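Local coordinates for glycoside hydrolase family protein (Novosphingobium sp. PP1Y, PDB 6Q2F) that probably hydrolyses glycosides that carry terminal alpha-L-rhamnose, acting as a sodium-binding alpha-L-rhamnosidase, at residues 645-650 with 695-700; 654-659 with 705-710; 992-997 with 1004-1009; 998-1003 with 1023-1028; 1098-1103 with 1125-1130. All coordinates share one frame; numbering follows the deposited sequence.

Following the chain, contact 1 closes a 44-residue loop by setting 695-700 against the end of strand 642-649 in the (beta/alpha)8 barrel, probably the catalytic domain. Contact 2 closes a similar loop slightly later, and since its first segment begins before contact 1 is complete, the two cross. In the C-terminal beta-sandwich contacts 3 and 4 also cross: the first closes the hairpin of strands 992-996 and 1005-1008, the second ties its connecting loop to the lead-in of strand 1028-1037. Contact 5 follows in series and fastens helix 1099-1105 to the segment before strand 1131-1140. Barrel and sandwich meet where Asp-659 of contact 2 forms a salt bridge with Arg-1128 of contact 5; Ser-1026 and Arg-1101 link contacts 4 and 5.

Contact 1 of 5, residues 645-650 with 695-700; sequences SMTASM and AIFGQY
The carbonyl oxygen of Ala-648 is approached by three groups. Gly-698 N donates the main bond to Ala-648 O (2.8 Å), Phe-697 CA brings a CA-H to the same Ala-648 O at 3.1 Å, and a water that also meets Tyr-700 OH adds a weak third bond. In return Ala-648 N donates to Gly-698 O, and Met-650 N to Ile-696 O at 3.1 Å. Past Gly-698 the pairing passes from backbone to side chain. Gln-699, which follows a cis peptide bond, bends at chi2 (-63°) and brings its amide NE2 to Met-646 O at 3.0 Å; the oxygen lies in the amide plane and the donor in the carbonyl plane, so both flat groups are well oriented. On the face that carries Ser-649 and Phe-697, Phe-697 CD1 lies obliquely 4.2 Å from Thr-647 CG2, while Ile-696 CG1 covers the centre of one face of the phenyl ring. Thr-647 has its side chain about 7 Å from the bound sodium ion. A short antiparallel strand is thereby appended to the C-terminal end of strand 642-649, one of eight parallel strands closing a (beta/alpha)8 barrel.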
# COMPACT_ATOMS: atom_id res chain seq x y z
N SER A 645 -8.10 -6.77 0.42
CA SER A 645 -9.01 -6.55 -0.71
C SER A 645 -10.34 -5.96 -0.25
O SER A 645 -11.04 -6.57 0.56
CB SER A 645 -9.26 -7.85 -1.49
OG SER A 645 -8.07 -8.40 -1.99
N MSE A 646 -10.69 -4.81 -0.81
CA MSE A 646 -12.05 -4.29 -0.84
C MSE A 646 -12.47 -3.68 0.46
O MSE A 646 -13.65 -3.71 0.85
CB MSE A 646 -13.05 -5.39 -1.23
CG MSE A 646 -12.83 -5.80 -2.65
SE MSE A 646 -14.08 -7.12 -3.33
CE MSE A 646 -13.33 -8.50 -2.48
N THR A 647 -11.49 -3.08 1.13
CA THR A 647 -11.80 -2.24 2.27
C THR A 647 -12.77 -1.17 1.83
O THR A 647 -12.65 -0.60 0.74
CB THR A 647 -10.53 -1.61 2.83
OG1 THR A 647 -9.61 -2.65 3.18
CG2 THR A 647 -10.89 -0.80 4.07
N ALA A 648 -13.77 -0.91 2.68
CA ALA A 648 -14.81 0.05 2.39
C ALA A 648 -15.04 0.91 3.62
O ALA A 648 -14.95 0.44 4.76
CB ALA A 648 -16.12 -0.63 1.99
N SER A 649 -15.34 2.18 3.38
CA SER A 649 -15.54 3.15 4.44
C SER A 649 -16.95 3.73 4.36
O SER A 649 -17.36 4.21 3.31
CB SER A 649 -14.48 4.25 4.35
OG SER A 649 -14.75 5.26 5.28
N MSE A 650 -17.68 3.67 5.48
CA MSE A 650 -18.98 4.30 5.63
C MSE A 650 -19.97 3.86 4.55
O MSE A 650 -20.65 4.67 3.93
CB MSE A 650 -18.82 5.82 5.64
CG MSE A 650 -18.08 6.33 6.87
SE MSE A 650 -17.94 8.26 6.97
CE MSE A 650 -16.54 8.62 5.66
N ALA A 695 -15.58 -1.39 13.14
CA ALA A 695 -15.84 0.02 13.17
C ALA A 695 -16.67 0.46 11.96
O ALA A 695 -17.65 -0.13 11.68
CB ALA A 695 -14.57 0.82 13.32
N ILE A 696 -16.24 1.46 11.25
CA ILE A 696 -16.96 1.97 10.12
C ILE A 696 -16.54 1.31 8.84
O ILE A 696 -16.79 1.81 7.78
CB ILE A 696 -16.65 3.45 9.93
CG1 ILE A 696 -15.17 3.64 9.74
CG2 ILE A 696 -17.11 4.27 11.10
CD1 ILE A 696 -14.82 5.03 9.29
N PHE A 697 -15.82 0.22 8.92
CA PHE A 697 -15.34 -0.38 7.70
C PHE A 697 -15.96 -1.67 7.28
O PHE A 697 -16.33 -2.47 8.08
CB PHE A 697 -13.84 -0.63 7.81
CG PHE A 697 -13.03 0.57 8.11
CD1 PHE A 697 -12.69 1.43 7.14
CD2 PHE A 697 -12.59 0.80 9.36
CE1 PHE A 697 -11.95 2.53 7.41
CE2 PHE A 697 -11.83 1.89 9.65
CZ PHE A 697 -11.51 2.76 8.67
N GLY A 698 -16.02 -1.84 5.99
CA GLY A 698 -16.48 -3.06 5.38
C GLY A 698 -15.20 -3.64 4.80
O GLY A 698 -14.19 -3.06 5.01
N GLN A 699 -15.22 -4.74 4.07
CA GLN A 699 -16.37 -5.55 3.78
C GLN A 699 -16.91 -6.18 5.03
O GLN A 699 -16.25 -6.26 6.01
CB GLN A 699 -16.03 -6.66 2.81
CG GLN A 699 -15.67 -6.20 1.44
CD GLN A 699 -16.80 -5.50 0.75
OE1 GLN A 699 -17.84 -6.04 0.60
NE2 GLN A 699 -16.58 -4.29 0.36
N TYR A 700 -18.13 -6.64 4.92
CA TYR A 700 -18.87 -7.24 6.04
C TYR A 700 -19.05 -8.74 5.81
O TYR A 700 -20.11 -9.31 6.05
CB TYR A 700 -20.22 -6.53 6.21
CG TYR A 700 -20.07 -5.04 6.41
CD1 TYR A 700 -19.98 -4.18 5.32
CD2 TYR A 700 -19.98 -4.49 7.68
CE1 TYR A 700 -19.83 -2.82 5.49
CE2 TYR A 700 -19.81 -3.13 7.86
CZ TYR A 700 -19.73 -2.30 6.77
OH TYR A 700 -19.57 -0.95 6.95
O HOH W 1 -18.32 0.49 5.06

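Contact 2 of 5, residues 654-659 with 705-710; sequences AFAPKD and ESWAEM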
# COMPACT_ATOMS: atom_id res chain seq x y z
N ALA A 654 -23.46 -2.50 2.34
CA ALA A 654 -23.95 -2.04 1.05
C ALA A 654 -23.28 -2.74 -0.13
O ALA A 654 -23.05 -2.12 -1.18
CB ALA A 654 -23.81 -0.52 0.96
N PHE A 655 -22.97 -4.03 -0.02
CA PHE A 655 -22.29 -4.72 -1.11
C PHE A 655 -22.81 -6.13 -1.27
O PHE A 655 -22.92 -6.89 -0.30
CB PHE A 655 -20.75 -4.77 -0.88
CG PHE A 655 -20.11 -3.44 -0.66
CD1 PHE A 655 -20.01 -2.91 0.62
CD2 PHE A 655 -19.58 -2.74 -1.74
CE1 PHE A 655 -19.39 -1.67 0.83
CE2 PHE A 655 -18.95 -1.50 -1.55
CZ PHE A 655 -18.85 -0.97 -0.26
N ALA A 656 -23.12 -6.47 -2.50
CA ALA A 656 -23.32 -7.83 -2.96
C ALA A 656 -22.25 -8.08 -4.01
O ALA A 656 -21.60 -7.13 -4.46
CB ALA A 656 -24.72 -8.01 -3.55
N PRO A 657 -22.00 -9.33 -4.41
CA PRO A 657 -20.92 -9.59 -5.37
C PRO A 657 -21.04 -8.76 -6.64
O PRO A 657 -20.02 -8.38 -7.23
CB PRO A 657 -21.06 -11.09 -5.65
CG PRO A 657 -21.66 -11.63 -4.38
CD PRO A 657 -22.64 -10.58 -3.95
N LYS A 658 -22.25 -8.40 -7.02
CA LYS A 658 -22.45 -7.59 -8.20
C LYS A 658 -21.72 -6.25 -8.05
O LYS A 658 -21.25 -5.72 -8.99
CB LYS A 658 -23.93 -7.44 -8.57
CG LYS A 658 -24.62 -6.20 -8.06
CD LYS A 658 -26.13 -6.30 -8.08
CE LYS A 658 -26.69 -6.59 -9.47
NZ LYS A 658 -28.06 -6.09 -9.72
N ASP A 659 -21.64 -5.74 -6.84
CA ASP A 659 -20.95 -4.49 -6.59
C ASP A 659 -19.45 -4.66 -6.44
O ASP A 659 -18.72 -3.67 -6.51
CB ASP A 659 -21.47 -3.84 -5.32
CG ASP A 659 -22.96 -3.64 -5.35
OD1 ASP A 659 -23.40 -2.81 -6.17
OD2 ASP A 659 -23.67 -4.30 -4.57
N GLU A 705 -23.59 -12.07 7.07
CA GLU A 705 -23.98 -11.37 5.85
C GLU A 705 -25.28 -11.96 5.31
O GLU A 705 -25.52 -13.17 5.42
CB GLU A 705 -22.85 -11.45 4.81
CG GLU A 705 -23.09 -10.70 3.47
CD GLU A 705 -23.39 -9.21 3.63
OE1 GLU A 705 -24.54 -8.87 4.00
OE2 GLU A 705 -22.51 -8.37 3.37
N SER A 706 -26.14 -11.11 4.74
CA SER A 706 -27.46 -11.57 4.32
C SER A 706 -27.35 -12.64 3.24
O SER A 706 -28.07 -13.65 3.27
CB SER A 706 -28.30 -10.39 3.82
OG SER A 706 -27.56 -9.54 2.98
N TRP A 707 -26.42 -12.48 2.30
CA TRP A 707 -26.21 -13.45 1.24
C TRP A 707 -25.10 -14.44 1.56
O TRP A 707 -24.57 -15.10 0.65
CB TRP A 707 -25.93 -12.73 -0.09
CG TRP A 707 -24.89 -11.64 0.02
CD1 TRP A 707 -25.10 -10.35 0.42
CD2 TRP A 707 -23.50 -11.73 -0.30
NE1 TRP A 707 -23.92 -9.64 0.39
CE2 TRP A 707 -22.92 -10.46 -0.05
CE3 TRP A 707 -22.68 -12.76 -0.77
CZ2 TRP A 707 -21.56 -10.20 -0.27
CZ3 TRP A 707 -21.33 -12.50 -0.98
CH2 TRP A 707 -20.78 -11.22 -0.73
N ALA A 708 -24.74 -14.57 2.85
CA ALA A 708 -23.56 -15.34 3.22
C ALA A 708 -23.69 -16.80 2.80
O ALA A 708 -22.71 -17.42 2.36
CB ALA A 708 -23.33 -15.25 4.72
N GLU A 709 -24.88 -17.39 2.94
CA GLU A 709 -25.00 -18.79 2.54
C GLU A 709 -25.12 -18.95 1.03
O GLU A 709 -25.26 -20.08 0.55
CB GLU A 709 -26.18 -19.44 3.25
CG GLU A 709 -26.00 -19.50 4.77
CD GLU A 709 -24.71 -20.21 5.18
OE1 GLU A 709 -24.15 -19.85 6.25
OE2 GLU A 709 -24.25 -21.11 4.44
N MSE A 710 -25.04 -17.87 0.27
CA MSE A 710 -24.99 -17.99 -1.17
C MSE A 710 -23.72 -17.37 -1.76
O MSE A 710 -23.71 -16.98 -2.92
CB MSE A 710 -26.24 -17.38 -1.80
CG MSE A 710 -27.47 -18.27 -1.64
SE MSE A 710 -29.15 -17.43 -2.27
CE MSE A 710 -28.47 -16.76 -4.00
O HOH W 2 -22.41 -6.16 2.33
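Trp-707 carries its CG between the backbone N and the carbonyl carbon; this chi1 of 48° directs the indole at Phe-655 and Pro-657, and chi2 of -84° turns its face to the proline. At the ring edge NE1 donates to Phe-655 O at 3.0 Å; the oxygen is approached on a lone pair, in the carbonyl plane, but it sits out of the indole plane and the N-H points at it with an angle of only 135°. A water supplies a second donor to Phe-655 O, at 2.8 Å. Over one face lies Pro-657, whose CD stands 3.6 Å from the centroid of the six-membered ring, almost exactly on its normal, with CG 3.5 Å from Trp-707 CZ3. Glu-705 CG backs the opposite face, so the indole lies between Pro-657 of 654-659 and Glu-705 of its own segment. Asp-659 ties down the turn at 656-659: its OD2 accepts from Ala-656 N at 3.0 Å in a nearly straight bond, and also forms a salt bridge with Arg-1128. The buried indole spends its one polar hydrogen on a backbone carbonyl, while its pi face receives the proline CD, probably somewhat polarised by the adjoining nitrogen, with CG beside it.

Contact 3 of 5, residues 992-997 with 1004-1009; sequences WQVAFQ and ASIELA
Trp-992 and Leu-1008 exchange both of their backbone hydrogen bonds, Trp-992 N to Leu-1008 O and Leu-1008 N to Trp-992 O, each 3.0 Å long. Val-994 and Ile-1006 form the next hydrogen-bonded pair, in which Ile-1006 N donates to Val-994 O at 2.9 Å, and Phe-996 N closes the series on Ala-1004 O. A CA-H...O contact accompanies these bonds: Ser-1005 CA approaches Val-994 O to 3.1 Å, beside the non-hydrogen-bonded pair Ala-995 and Ser-1005. Apolar packing occupies the face bearing Val-994, Ile-1006 and Leu-1008. With chi1 at 65°, Ile-1006 tucks CG1 over its own backbone, which sets CG1 3.9 Å from Val-994 CB and presents Ile-1006 CD1 to the edge of the Phe-996 ring, 3.9 Å from Phe-996 CE2. Val-994 places CG2 3.7 Å from Leu-1008 CD1 and CG1 over one face of the Phe-996 ring, toward its rim. Polar chains take the other face, where Gln-993 and Glu-1007 run side by side, pointing the same way, with Gln-993 OE1 4.0 Å from Glu-1007 CG. The hairpin borders a six-stranded antiparallel sheet: strand 1005-1008 is outermost, while strand 992-996 pairs on its far side with strand 1028-1037 and sends Trp-992 inward to meet strands 1086-1095 and 1131-1140.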
# COMPACT_ATOMS: atom_id res chain seq x y z
N TRP A 992 -46.04 -15.82 -9.70
CA TRP A 992 -44.96 -16.52 -9.02
C TRP A 992 -45.30 -16.70 -7.56
O TRP A 992 -45.90 -15.81 -6.94
CB TRP A 992 -43.63 -15.77 -9.13
CG TRP A 992 -43.06 -15.66 -10.49
CD1 TRP A 992 -43.52 -14.90 -11.52
CD2 TRP A 992 -41.87 -16.30 -10.96
NE1 TRP A 992 -42.70 -15.04 -12.62
CE2 TRP A 992 -41.68 -15.89 -12.30
CE3 TRP A 992 -40.96 -17.18 -10.39
CZ2 TRP A 992 -40.61 -16.33 -13.06
CZ3 TRP A 992 -39.90 -17.62 -11.15
CH2 TRP A 992 -39.73 -17.20 -12.47
N GLN A 993 -44.92 -17.85 -7.00
CA GLN A 993 -44.91 -18.03 -5.56
C GLN A 993 -43.59 -17.50 -5.02
O GLN A 993 -42.53 -17.74 -5.61
CB GLN A 993 -45.06 -19.51 -5.19
CG GLN A 993 -46.18 -20.22 -5.94
CD GLN A 993 -47.45 -19.40 -5.97
OE1 GLN A 993 -47.93 -18.94 -4.93
NE2 GLN A 993 -48.00 -19.20 -7.16
N VAL A 994 -43.66 -16.77 -3.91
CA VAL A 994 -42.48 -16.27 -3.23
C VAL A 994 -42.54 -16.69 -1.77
O VAL A 994 -43.53 -16.40 -1.08
CB VAL A 994 -42.37 -14.74 -3.33
CG1 VAL A 994 -41.00 -14.29 -2.84
CG2 VAL A 994 -42.61 -14.29 -4.75
N ALA A 995 -41.48 -17.34 -1.29
CA ALA A 995 -41.37 -17.71 0.11
C ALA A 995 -40.19 -16.97 0.70
O ALA A 995 -39.13 -16.91 0.08
CB ALA A 995 -41.23 -19.23 0.30
N PHE A 996 -40.37 -16.42 1.90
CA PHE A 996 -39.36 -15.58 2.51
C PHE A 996 -38.67 -16.30 3.66
O PHE A 996 -39.31 -16.95 4.49
CB PHE A 996 -39.96 -14.28 3.00
CG PHE A 996 -40.42 -13.38 1.90
CD1 PHE A 996 -39.52 -12.53 1.27
CD2 PHE A 996 -41.74 -13.37 1.49
CE1 PHE A 996 -39.92 -11.69 0.26
CE2 PHE A 996 -42.16 -12.52 0.45
CZ PHE A 996 -41.24 -11.68 -0.16
N GLN A 997 -37.34 -16.19 3.69
CA GLN A 997 -36.54 -16.63 4.82
C GLN A 997 -37.16 -16.20 6.15
O GLN A 997 -37.53 -15.04 6.33
CB GLN A 997 -35.14 -16.07 4.70
CG GLN A 997 -34.19 -16.65 5.69
CD GLN A 997 -32.73 -16.32 5.35
OE1 GLN A 997 -32.44 -15.42 4.56
NE2 GLN A 997 -31.81 -17.05 5.95
N ALA A 1004 -44.51 -15.51 5.71
CA ALA A 1004 -43.99 -16.80 5.25
C ALA A 1004 -43.94 -16.87 3.73
O ALA A 1004 -42.94 -17.32 3.16
CB ALA A 1004 -44.84 -17.93 5.81
N SER A 1005 -45.00 -16.43 3.06
CA SER A 1005 -45.07 -16.47 1.60
C SER A 1005 -46.09 -15.45 1.12
O SER A 1005 -46.95 -14.99 1.87
CB SER A 1005 -45.42 -17.86 1.10
OG SER A 1005 -46.69 -18.25 1.55
N ILE A 1006 -45.97 -15.11 -0.17
CA ILE A 1006 -46.95 -14.30 -0.88
C ILE A 1006 -47.13 -14.91 -2.27
O ILE A 1006 -46.39 -15.81 -2.67
CB ILE A 1006 -46.55 -12.82 -1.01
CG1 ILE A 1006 -45.30 -12.69 -1.89
CG2 ILE A 1006 -46.36 -12.19 0.35
CD1 ILE A 1006 -44.83 -11.27 -2.07
N GLU A 1007 -48.14 -14.42 -2.98
CA GLU A 1007 -48.30 -14.65 -4.40
C GLU A 1007 -48.18 -13.31 -5.11
O GLU A 1007 -48.79 -12.33 -4.69
CB GLU A 1007 -49.64 -15.31 -4.73
CG GLU A 1007 -49.83 -15.64 -6.21
CD GLU A 1007 -51.15 -16.34 -6.51
OE1 GLU A 1007 -51.96 -16.54 -5.59
OE2 GLU A 1007 -51.35 -16.68 -7.69
N LEU A 1008 -47.35 -13.28 -6.14
CA LEU A 1008 -47.22 -12.10 -6.98
C LEU A 1008 -47.94 -12.39 -8.28
O LEU A 1008 -47.59 -13.33 -8.99
CB LEU A 1008 -45.75 -11.76 -7.24
CG LEU A 1008 -44.97 -11.20 -6.05
CD1 LEU A 1008 -43.50 -11.05 -6.40
CD2 LEU A 1008 -45.54 -9.87 -5.62
N ALA A 1009 -48.96 -11.59 -8.58
CA ALA A 1009 -49.57 -11.65 -9.90
C ALA A 1009 -48.55 -11.33 -10.98
O ALA A 1009 -48.66 -11.81 -12.11
CB ALA A 1009 -50.74 -10.68 -10.00

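Contact 4 of 5, residues 998-1003 with 1023-1028; sequences ADRGAP and KYFSGI
Arg-1000 lays the beginning of its side chain against Phe-1025, with Arg-1000 CB 3.6 Å from Phe-1025 CE1. CG lies beside the backbone N, and a bend at chi2 (-59°) turns the chain along Ser-1026; it then runs straight through chi3, and a turn of 89° at chi4 brings NH1 to Ser-1026 O. That bond, Arg-1000 NH1 to Ser-1026 O, is weak at 3.4 Å, although its N-H points almost straight at the oxygen, which lies in the plane of the guanidinium at its edge. Phe-1025 holds CG anti to its nitrogen (chi1 172°), bringing CD1 within 3.7 Å of Ala-1002 CB. The hairpin loop between strands 992-996 and 1005-1008 is in this way fixed to the lead-in of strand 1028-1037, consistent with a galactose-binding-like beta-sandwich. The ring is touched by the aliphatic part of the arginine. A water bridges the backbones, donating to Arg-1000 O at 2.7 Å and accepting from Ser-1026 N at 3.0 Å. Phe-1025 also meets Phe-996 edge to face, and Ser-1026 OG is bonded to Thr-1097 O.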
# COMPACT_ATOMS: atom_id res chain seq x y z
N ALA A 998 -37.26 -17.16 7.07
CA ALA A 998 -37.96 -16.93 8.32
C ALA A 998 -37.17 -15.99 9.23
O ALA A 998 -35.95 -15.82 9.09
CB ALA A 998 -38.22 -18.26 9.04
N ASP A 999 -37.90 -15.35 10.14
CA ASP A 999 -37.31 -14.46 11.15
C ASP A 999 -36.57 -13.30 10.50
O ASP A 999 -35.51 -12.86 10.94
CB ASP A 999 -36.40 -15.24 12.10
CG ASP A 999 -37.17 -16.31 12.85
OD1 ASP A 999 -38.25 -15.98 13.39
OD2 ASP A 999 -36.74 -17.49 12.85
N ARG A 1000 -37.15 -12.79 9.42
CA ARG A 1000 -36.59 -11.65 8.70
C ARG A 1000 -37.62 -10.55 8.52
O ARG A 1000 -37.43 -9.65 7.70
CB ARG A 1000 -36.03 -12.09 7.35
CG ARG A 1000 -34.76 -12.92 7.48
CD ARG A 1000 -33.67 -12.14 8.20
NE ARG A 1000 -32.59 -13.03 8.64
CZ ARG A 1000 -31.53 -13.34 7.90
NH1 ARG A 1000 -31.40 -12.82 6.69
NH2 ARG A 1000 -30.60 -14.15 8.37
N GLY A 1001 -38.71 -10.60 9.29
CA GLY A 1001 -39.73 -9.58 9.21
C GLY A 1001 -40.69 -9.72 8.05
O GLY A 1001 -41.58 -8.88 7.91
N ALA A 1002 -40.55 -10.74 7.22
CA ALA A 1002 -41.45 -10.92 6.10
C ALA A 1002 -42.48 -12.00 6.39
O ALA A 1002 -42.23 -12.89 7.21
CB ALA A 1002 -40.66 -11.27 4.83
N PRO A 1003 -43.63 -11.98 5.73
CA PRO A 1003 -44.57 -13.10 5.86
C PRO A 1003 -43.95 -14.37 5.30
O PRO A 1003 -42.98 -14.33 4.55
CB PRO A 1003 -45.79 -12.67 5.04
CG PRO A 1003 -45.24 -11.72 4.05
CD PRO A 1003 -44.11 -10.99 4.75
N LYS A 1023 -41.32 -5.05 1.65
CA LYS A 1023 -40.56 -3.88 1.20
C LYS A 1023 -39.15 -3.87 1.77
O LYS A 1023 -38.17 -3.62 1.05
CB LYS A 1023 -41.32 -2.62 1.61
CG LYS A 1023 -40.64 -1.29 1.34
CD LYS A 1023 -41.58 -0.13 1.71
CE LYS A 1023 -40.93 1.24 1.50
NZ LYS A 1023 -40.49 1.43 0.09
N TYR A 1024 -39.03 -4.13 3.07
CA TYR A 1024 -37.76 -3.99 3.77
C TYR A 1024 -37.06 -5.32 3.96
O TYR A 1024 -36.14 -5.41 4.77
CB TYR A 1024 -37.99 -3.31 5.12
CG TYR A 1024 -38.52 -1.89 4.99
CD1 TYR A 1024 -37.76 -0.90 4.38
CD2 TYR A 1024 -39.77 -1.54 5.50
CE1 TYR A 1024 -38.23 0.40 4.28
CE2 TYR A 1024 -40.25 -0.23 5.39
CZ TYR A 1024 -39.47 0.73 4.78
OH TYR A 1024 -39.92 2.03 4.67
N PHE A 1025 -37.46 -6.35 3.23
CA PHE A 1025 -36.88 -7.67 3.43
C PHE A 1025 -35.41 -7.70 3.03
O PHE A 1025 -35.03 -7.21 1.96
CB PHE A 1025 -37.66 -8.72 2.65
CG PHE A 1025 -37.02 -10.08 2.67
CD1 PHE A 1025 -37.12 -10.89 3.79
CD2 PHE A 1025 -36.33 -10.55 1.56
CE1 PHE A 1025 -36.54 -12.15 3.81
CE2 PHE A 1025 -35.75 -11.81 1.58
CZ PHE A 1025 -35.85 -12.61 2.70
N SER A 1026 -34.59 -8.27 3.91
CA SER A 1026 -33.19 -8.62 3.63
C SER A 1026 -33.03 -10.10 3.91
O SER A 1026 -33.36 -10.57 5.01
CB SER A 1026 -32.22 -7.80 4.50
OG SER A 1026 -32.17 -6.44 4.07
N GLY A 1027 -32.53 -10.84 2.94
CA GLY A 1027 -32.36 -12.27 3.14
C GLY A 1027 -32.54 -13.00 1.82
O GLY A 1027 -32.26 -12.45 0.75
N ILE A 1028 -33.02 -14.23 1.91
CA ILE A 1028 -33.22 -15.08 0.73
C ILE A 1028 -34.71 -15.23 0.49
O ILE A 1028 -35.44 -15.77 1.33
CB ILE A 1028 -32.55 -16.45 0.90
CG1 ILE A 1028 -31.05 -16.29 1.20
CG2 ILE A 1028 -32.73 -17.28 -0.35
CD1 ILE A 1028 -30.32 -17.61 1.38
O HOH W 3 -34.97 -9.14 6.72

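Contact 5 of 5, residues 1098-1103 with 1125-1130; sequences WVNRLI and APLRPS
Asn-1100 grips Arg-1128 by both polar groups of its backbone. With CG beside its backbone N (chi1 -74°), the asparagine directs its amide at that residue. Arg-1128 N donates to Asn-1100 OD1 at 2.8 Å, on a lone pair, and Asn-1100 ND2 returns a nearly straight bond (174°) to Arg-1128 O at 3.0 Å, in the amide plane. These two bonds fix the rotation of the amide, and a water accepts from ND2 and from Ser-1130 OG. Apolar contacts flank this polar centre. Leu-1127 CD2 packs between the amide and Ile-1103, 3.7 Å from Ile-1103 CD1, and Ile-1103 CD1 also reaches Ala-1125 CB at 3.5 Å. Val-1099 CG2 touches Arg-1128 CD, the two chains crossing at about a right angle. Farther out, Asp-659 and Asp-1056 form salt bridges with Arg-1128 NH2, while Ser-1026 OG takes the N-H of Arg-1101. The amide stands in for a strand neighbour and joins helix 1099-1105 to the approach of strand 1131-1140, consistent with a galactose-binding-like sandwich.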
# COMPACT_ATOMS: atom_id res chain seq x y z
N TRP A 1098 -28.30 -6.49 3.45
CA TRP A 1098 -28.97 -6.07 4.67
C TRP A 1098 -29.51 -4.66 4.62
O TRP A 1098 -30.16 -4.24 5.59
CB TRP A 1098 -28.03 -6.16 5.87
CG TRP A 1098 -27.97 -7.50 6.49
CD1 TRP A 1098 -26.91 -8.38 6.47
CD2 TRP A 1098 -29.02 -8.15 7.22
NE1 TRP A 1098 -27.25 -9.53 7.16
CE2 TRP A 1098 -28.53 -9.41 7.63
CE3 TRP A 1098 -30.33 -7.77 7.58
CZ2 TRP A 1098 -29.31 -10.31 8.38
CZ3 TRP A 1098 -31.09 -8.67 8.33
CH2 TRP A 1098 -30.58 -9.92 8.72
N VAL A 1099 -29.25 -3.91 3.55
CA VAL A 1099 -29.50 -2.47 3.56
C VAL A 1099 -30.97 -2.18 3.85
O VAL A 1099 -31.30 -1.30 4.67
CB VAL A 1099 -29.06 -1.85 2.22
CG1 VAL A 1099 -29.55 -0.41 2.08
CG2 VAL A 1099 -27.55 -1.91 2.08
N ASN A 1100 -31.87 -2.90 3.19
CA ASN A 1100 -33.28 -2.54 3.23
C ASN A 1100 -33.89 -2.84 4.60
O ASN A 1100 -34.68 -2.06 5.11
CB ASN A 1100 -34.05 -3.27 2.12
CG ASN A 1100 -33.77 -2.71 0.73
OD1 ASN A 1100 -33.02 -1.74 0.57
ND2 ASN A 1100 -34.38 -3.31 -0.29
N ARG A 1101 -33.53 -3.98 5.19
CA ARG A 1101 -34.01 -4.30 6.54
C ARG A 1101 -33.42 -3.36 7.58
O ARG A 1101 -34.04 -3.12 8.62
CB ARG A 1101 -33.68 -5.75 6.90
CG ARG A 1101 -34.35 -6.23 8.17
CD ARG A 1101 -35.89 -6.14 8.02
NE ARG A 1101 -36.45 -4.98 8.71
CZ ARG A 1101 -37.76 -4.74 8.84
NH1 ARG A 1101 -38.64 -5.59 8.33
NH2 ARG A 1101 -38.18 -3.67 9.49
N LEU A 1102 -32.21 -2.85 7.34
CA LEU A 1102 -31.64 -1.83 8.21
C LEU A 1102 -32.44 -0.55 8.10
O LEU A 1102 -32.80 0.05 9.12
CB LEU A 1102 -30.17 -1.58 7.84
CG LEU A 1102 -29.13 -2.64 8.20
CD1 LEU A 1102 -27.82 -2.36 7.48
CD2 LEU A 1102 -28.91 -2.64 9.72
N ILE A 1103 -32.72 -0.10 6.88
CA ILE A 1103 -33.58 1.06 6.70
C ILE A 1103 -34.95 0.80 7.31
O ILE A 1103 -35.50 1.64 8.03
CB ILE A 1103 -33.67 1.43 5.22
CG1 ILE A 1103 -32.27 1.81 4.72
CG2 ILE A 1103 -34.70 2.54 5.02
CD1 ILE A 1103 -32.17 1.89 3.22
N ALA A 1125 -33.29 6.82 3.93
CA ALA A 1125 -32.35 6.26 2.97
C ALA A 1125 -33.08 5.56 1.84
O ALA A 1125 -34.08 4.88 2.08
CB ALA A 1125 -31.39 5.29 3.66
N PRO A 1126 -32.65 5.76 0.60
CA PRO A 1126 -33.30 5.08 -0.53
C PRO A 1126 -33.01 3.58 -0.47
O PRO A 1126 -31.89 3.16 -0.19
CB PRO A 1126 -32.65 5.73 -1.75
CG PRO A 1126 -31.30 6.15 -1.25
CD PRO A 1126 -31.49 6.57 0.18
N LEU A 1127 -34.05 2.78 -0.72
CA LEU A 1127 -33.87 1.33 -0.72
C LEU A 1127 -33.10 0.87 -1.95
O LEU A 1127 -33.03 1.55 -2.97
CB LEU A 1127 -35.22 0.63 -0.68
CG LEU A 1127 -36.09 0.90 0.54
CD1 LEU A 1127 -37.40 0.11 0.42
CD2 LEU A 1127 -35.34 0.52 1.80
N ARG A 1128 -32.48 -0.33 -1.84
CA ARG A 1128 -31.87 -0.93 -3.02
C ARG A 1128 -32.90 -1.80 -3.74
O ARG A 1128 -33.75 -2.42 -3.10
CB ARG A 1128 -30.66 -1.79 -2.63
CG ARG A 1128 -29.44 -0.98 -2.18
CD ARG A 1128 -28.34 -1.85 -1.61
NE ARG A 1128 -27.96 -2.93 -2.53
CZ ARG A 1128 -26.77 -3.06 -3.10
NH1 ARG A 1128 -25.79 -2.19 -2.86
NH2 ARG A 1128 -26.55 -4.09 -3.91
N PRO A 1129 -32.87 -1.87 -5.07
CA PRO A 1129 -33.78 -2.79 -5.76
C PRO A 1129 -33.60 -4.19 -5.21
O PRO A 1129 -32.48 -4.64 -4.96
CB PRO A 1129 -33.35 -2.68 -7.23
CG PRO A 1129 -32.56 -1.39 -7.31
CD PRO A 1129 -31.88 -1.28 -5.99
N SER A 1130 -34.73 -4.88 -4.99
CA SER A 1130 -34.72 -6.14 -4.27
C SER A 1130 -35.53 -7.20 -5.00
O SER A 1130 -36.59 -6.91 -5.58
CB SER A 1130 -35.28 -5.94 -2.85
OG SER A 1130 -35.14 -7.13 -2.10
O HOH W 4 -36.25 -5.59 0.37